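Local coordinates for aminotransferase class-III (Sphaerobacter thermophilus DSM 20745, PDB 6K8H), which is a class-III aminotransferase, an omega-transaminase of the PLP-dependent aminotransferase clan, found here as an assembly of two chains, at residues Ser117-Ala130 and Pro289-Phe303. Numbering follows the deposited sequence.
Sequences SLQQVRFTNSGTEA and PVGAVGGSAEVMSVF. With PLR ((5-hydroxy-4,6-dimethylpyridin-3-yl)methyl dihydrogen phosphate), chain D.
R122 and V293 face each other as a hydrogen-bonded pair in an antiparallel ladder joining strand 120-124, outermost within this chain, to strand 291-295, at one edge of the seven-stranded mixed sheet of the aminotransferase fold. Q120 with G295 and T124 with G291 complete the hydrogen-bonded pairs. V121 and F123 point to the face covered by helix 102-114; R122 points to the other face, over helix 297-300 and the short 3-10 turn 301-303. Followed outward, R122 CB lies 4.2 Å from V293 CG1, and CG rests 4.0 Å from M300 CE. CD then sits over one face of the F303 ring, 3.8 Å from its centroid, a CH-pi contact. The chain bends there (chi3 81°), keeping NE close to F303 CG; the guanidinium and ring planes lie 20° apart. Beyond, NE binds H314 and NH2 reaches N34 of the second subunit, fixing the head at the dimer interface. Where the ladder begins, Q119 and Q120 both face G295 in a classic beta bulge; G295 O accepts both their N-H groups, Q120 N nearly in line with the carbonyl and Q119 N from above its plane. At the opposite end the 120-124 strand runs into helix 127-142. S126, at the N-cap, accepts from E129 N through OG, which also hydrogen-bonds E129 OE2 of the second subunit. There G127 N donates to PLR O3P, while T128 grips O1P through both its N and its OG1. T124 OG1 lies 3.2 Å from G291 CA and donates to S126 O, tying the strand end to this phosphate-binding turn. At the bulge, Q119 reaches across to the N-terminus of helix 297-300, where A297 N donates to its OE1 at 2.7 Å, in the carbonyl plane, on a lone pair.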
# COMPACT_ATOMS: atom_id res chain seq x y z
N SER B 117 -19.68 -12.93 6.50
CA SER B 117 -19.68 -11.54 6.95
C SER B 117 -19.45 -10.54 5.82
O SER B 117 -19.74 -9.35 6.00
CB SER B 117 -18.62 -11.32 8.04
OG SER B 117 -17.33 -11.12 7.47
N LEU B 118 -18.87 -10.97 4.70
CA LEU B 118 -18.56 -10.03 3.63
C LEU B 118 -19.80 -9.82 2.77
O LEU B 118 -20.16 -10.67 1.94
CB LEU B 118 -17.39 -10.53 2.78
CG LEU B 118 -16.06 -10.72 3.50
CD1 LEU B 118 -14.98 -11.17 2.53
CD2 LEU B 118 -15.66 -9.44 4.21
N GLN B 119 -20.45 -8.68 2.96
CA GLN B 119 -21.53 -8.23 2.08
C GLN B 119 -21.00 -7.31 0.99
O GLN B 119 -21.45 -7.40 -0.16
CB GLN B 119 -22.60 -7.50 2.90
CG GLN B 119 -23.07 -8.23 4.14
CD GLN B 119 -24.32 -7.60 4.74
OE1 GLN B 119 -24.35 -6.40 5.03
NE2 GLN B 119 -25.36 -8.41 4.90
N GLN B 120 -20.05 -6.43 1.33
CA GLN B 120 -19.38 -5.59 0.35
C GLN B 120 -17.90 -5.50 0.69
O GLN B 120 -17.51 -5.65 1.85
CB GLN B 120 -19.97 -4.17 0.29
CG GLN B 120 -21.44 -4.12 -0.14
CD GLN B 120 -22.04 -2.74 -0.00
OE1 GLN B 120 -21.58 -1.93 0.80
NE2 GLN B 120 -23.07 -2.46 -0.79
N VAL B 121 -17.07 -5.26 -0.34
CA VAL B 121 -15.63 -5.12 -0.17
C VAL B 121 -15.13 -3.91 -0.95
O VAL B 121 -15.82 -3.38 -1.83
CB VAL B 121 -14.84 -6.39 -0.60
CG1 VAL B 121 -15.41 -7.63 0.05
CG2 VAL B 121 -14.85 -6.53 -2.12
N ARG B 122 -13.93 -3.46 -0.58
CA ARG B 122 -13.10 -2.52 -1.33
C ARG B 122 -11.67 -3.04 -1.32
O ARG B 122 -11.20 -3.58 -0.31
CB ARG B 122 -13.13 -1.11 -0.72
CG ARG B 122 -14.43 -0.36 -0.91
CD ARG B 122 -14.38 1.00 -0.25
NE ARG B 122 -13.69 2.03 -1.04
CZ ARG B 122 -14.30 2.83 -1.92
NH1 ARG B 122 -15.60 2.71 -2.14
NH2 ARG B 122 -13.62 3.76 -2.58
N PHE B 123 -10.95 -2.85 -2.43
CA PHE B 123 -9.58 -3.31 -2.57
C PHE B 123 -8.59 -2.18 -2.31
O PHE B 123 -8.85 -1.01 -2.63
CB PHE B 123 -9.35 -3.91 -3.95
CG PHE B 123 -10.22 -5.09 -4.24
CD1 PHE B 123 -9.89 -6.34 -3.75
CD2 PHE B 123 -11.40 -4.94 -4.95
CE1 PHE B 123 -10.71 -7.43 -3.98
CE2 PHE B 123 -12.23 -6.03 -5.18
CZ PHE B 123 -11.89 -7.27 -4.69
N THR B 124 -7.46 -2.54 -1.69
CA THR B 124 -6.36 -1.64 -1.41
C THR B 124 -5.09 -2.26 -2.01
O THR B 124 -5.17 -3.29 -2.69
CB THR B 124 -6.20 -1.43 0.09
OG1 THR B 124 -5.78 -2.67 0.68
CG2 THR B 124 -7.53 -0.98 0.73
N ASN B 125 -3.93 -1.66 -1.74
CA ASN B 125 -2.69 -2.14 -2.31
C ASN B 125 -1.80 -2.89 -1.32
O ASN B 125 -0.68 -3.27 -1.68
CB ASN B 125 -1.94 -0.97 -2.95
CG ASN B 125 -2.80 -0.26 -3.96
OD1 ASN B 125 -3.07 -0.80 -5.03
ND2 ASN B 125 -3.30 0.91 -3.60
N SER B 126 -2.27 -3.10 -0.09
CA SER B 126 -1.49 -3.81 0.92
C SER B 126 -2.43 -4.20 2.05
O SER B 126 -3.50 -3.60 2.22
CB SER B 126 -0.32 -2.99 1.43
OG SER B 126 -0.80 -1.84 2.07
N GLY B 127 -2.02 -5.21 2.82
CA GLY B 127 -2.72 -5.51 4.05
C GLY B 127 -2.64 -4.37 5.05
O GLY B 127 -3.59 -4.11 5.80
N THR B 128 -1.50 -3.68 5.08
CA THR B 128 -1.37 -2.46 5.87
C THR B 128 -2.45 -1.45 5.51
O THR B 128 -3.09 -0.87 6.40
CB THR B 128 0.00 -1.84 5.66
OG1 THR B 128 0.97 -2.66 6.29
CG2 THR B 128 0.05 -0.41 6.26
N GLU B 129 -2.65 -1.22 4.21
CA GLU B 129 -3.69 -0.29 3.78
C GLU B 129 -5.07 -0.80 4.15
O GLU B 129 -5.94 -0.02 4.53
CB GLU B 129 -3.60 -0.04 2.26
CG GLU B 129 -2.52 0.95 1.83
CD GLU B 129 -2.67 1.42 0.36
OE1 GLU B 129 -3.53 0.89 -0.39
OE2 GLU B 129 -1.92 2.34 -0.04
N ALA B 130 -5.29 -2.11 4.02
CA ALA B 130 -6.59 -2.67 4.38
C ALA B 130 -6.90 -2.42 5.85
O ALA B 130 -8.00 -1.98 6.20
CB ALA B 130 -6.61 -4.17 4.07
N PRO B 289 0.60 -7.24 -5.45
CA PRO B 289 0.27 -6.39 -4.29
C PRO B 289 -1.24 -6.19 -4.16
O PRO B 289 -1.93 -5.95 -5.15
CB PRO B 289 1.00 -5.07 -4.60
CG PRO B 289 2.09 -5.44 -5.57
CD PRO B 289 1.49 -6.54 -6.40
N VAL B 290 -1.73 -6.31 -2.94
CA VAL B 290 -3.18 -6.38 -2.73
C VAL B 290 -3.52 -6.21 -1.26
O VAL B 290 -2.74 -6.57 -0.37
CB VAL B 290 -3.74 -7.71 -3.24
CG1 VAL B 290 -3.23 -8.84 -2.36
CG2 VAL B 290 -5.27 -7.69 -3.32
N GLY B 291 -4.70 -5.66 -1.00
CA GLY B 291 -5.38 -5.77 0.27
C GLY B 291 -6.86 -5.60 0.02
O GLY B 291 -7.29 -5.27 -1.08
N ALA B 292 -7.64 -5.80 1.07
CA ALA B 292 -9.08 -5.60 0.92
C ALA B 292 -9.68 -5.41 2.29
O ALA B 292 -9.23 -6.02 3.26
CB ALA B 292 -9.76 -6.79 0.21
N VAL B 293 -10.69 -4.56 2.36
CA VAL B 293 -11.48 -4.39 3.57
C VAL B 293 -12.93 -4.67 3.18
O VAL B 293 -13.40 -4.17 2.15
CB VAL B 293 -11.30 -2.98 4.17
CG1 VAL B 293 -11.43 -1.92 3.08
CG2 VAL B 293 -12.30 -2.74 5.27
N GLY B 294 -13.61 -5.51 3.95
CA GLY B 294 -14.99 -5.81 3.62
C GLY B 294 -15.78 -6.09 4.88
O GLY B 294 -15.23 -6.28 5.96
N GLY B 295 -17.10 -6.13 4.70
CA GLY B 295 -17.96 -6.45 5.82
C GLY B 295 -19.41 -6.13 5.51
O GLY B 295 -19.85 -6.21 4.36
N SER B 296 -20.16 -5.83 6.58
CA SER B 296 -21.56 -5.47 6.43
C SER B 296 -21.71 -4.24 5.54
O SER B 296 -20.89 -3.32 5.58
CB SER B 296 -22.20 -5.24 7.79
OG SER B 296 -21.66 -4.09 8.43
N ALA B 297 -22.78 -4.26 4.72
CA ALA B 297 -23.14 -3.06 3.96
C ALA B 297 -23.38 -1.87 4.88
O ALA B 297 -23.06 -0.73 4.53
CB ALA B 297 -24.37 -3.34 3.11
N GLU B 298 -23.87 -2.14 6.09
CA GLU B 298 -24.13 -1.07 7.05
C GLU B 298 -22.86 -0.27 7.35
O GLU B 298 -22.86 0.96 7.28
CB GLU B 298 -24.73 -1.66 8.34
CG GLU B 298 -24.71 -0.73 9.54
CD GLU B 298 -25.78 0.37 9.50
OE1 GLU B 298 -26.60 0.39 8.55
OE2 GLU B 298 -25.78 1.23 10.42
N VAL B 299 -21.76 -0.96 7.68
CA VAL B 299 -20.55 -0.23 8.02
C VAL B 299 -19.82 0.24 6.77
O VAL B 299 -19.34 1.37 6.70
CB VAL B 299 -19.63 -1.08 8.92
CG1 VAL B 299 -18.36 -0.33 9.25
CG2 VAL B 299 -20.36 -1.51 10.19
N MET B 300 -19.76 -0.62 5.74
CA MET B 300 -19.07 -0.23 4.52
C MET B 300 -19.71 0.97 3.84
O MET B 300 -19.07 1.58 2.98
CB MET B 300 -18.99 -1.42 3.57
CG MET B 300 -18.13 -2.58 4.09
SD MET B 300 -16.39 -2.16 4.06
CE MET B 300 -16.16 -2.06 2.28
N SER B 301 -20.95 1.34 4.21
CA SER B 301 -21.60 2.49 3.59
C SER B 301 -20.86 3.81 3.81
O SER B 301 -21.12 4.77 3.09
CB SER B 301 -23.04 2.62 4.09
OG SER B 301 -23.04 2.93 5.47
N VAL B 302 -19.94 3.87 4.78
CA VAL B 302 -19.14 5.09 4.95
C VAL B 302 -18.32 5.39 3.70
O VAL B 302 -17.88 6.53 3.51
CB VAL B 302 -18.22 4.99 6.19
CG1 VAL B 302 -19.05 4.70 7.43
CG2 VAL B 302 -17.14 3.91 6.00
N PHE B 303 -18.09 4.39 2.84
CA PHE B 303 -17.33 4.56 1.61
C PHE B 303 -18.19 4.89 0.39
O PHE B 303 -17.64 5.26 -0.66
CB PHE B 303 -16.57 3.28 1.30
CG PHE B 303 -15.50 2.94 2.29
CD1 PHE B 303 -14.40 3.76 2.46
CD2 PHE B 303 -15.59 1.77 3.03
CE1 PHE B 303 -13.41 3.42 3.36
CE2 PHE B 303 -14.59 1.43 3.93
CZ PHE B 303 -13.51 2.26 4.10
N1 PLR D . -1.96 -8.14 9.10
C2 PLR D . -1.38 -9.32 9.26
C2A PLR D . -1.98 -10.29 10.23
C3 PLR D . -0.24 -9.66 8.53
O3 PLR D . 0.31 -10.88 8.72
C4 PLR D . 0.30 -8.74 7.61
C4A PLR D . 1.49 -9.08 6.83
C5 PLR D . -0.34 -7.50 7.45
C6 PLR D . -1.44 -7.25 8.22
C5A PLR D . 0.19 -6.45 6.51
O4P PLR D . 0.06 -6.77 5.09
P PLR D . 1.09 -6.12 4.04
O1P PLR D . 1.03 -4.65 4.29
O2P PLR D . 2.42 -6.69 4.37
O3P PLR D . 0.62 -6.52 2.68
O HOH W 1 -16.17 -8.79 7.90
O HOH W 2 -25.55 -4.61 6.52
O HOH W 3 -22.83 0.10 1.94
O HOH W 4 -3.30 -3.48 -6.09
O HOH W 5 0.63 -5.32 -0.86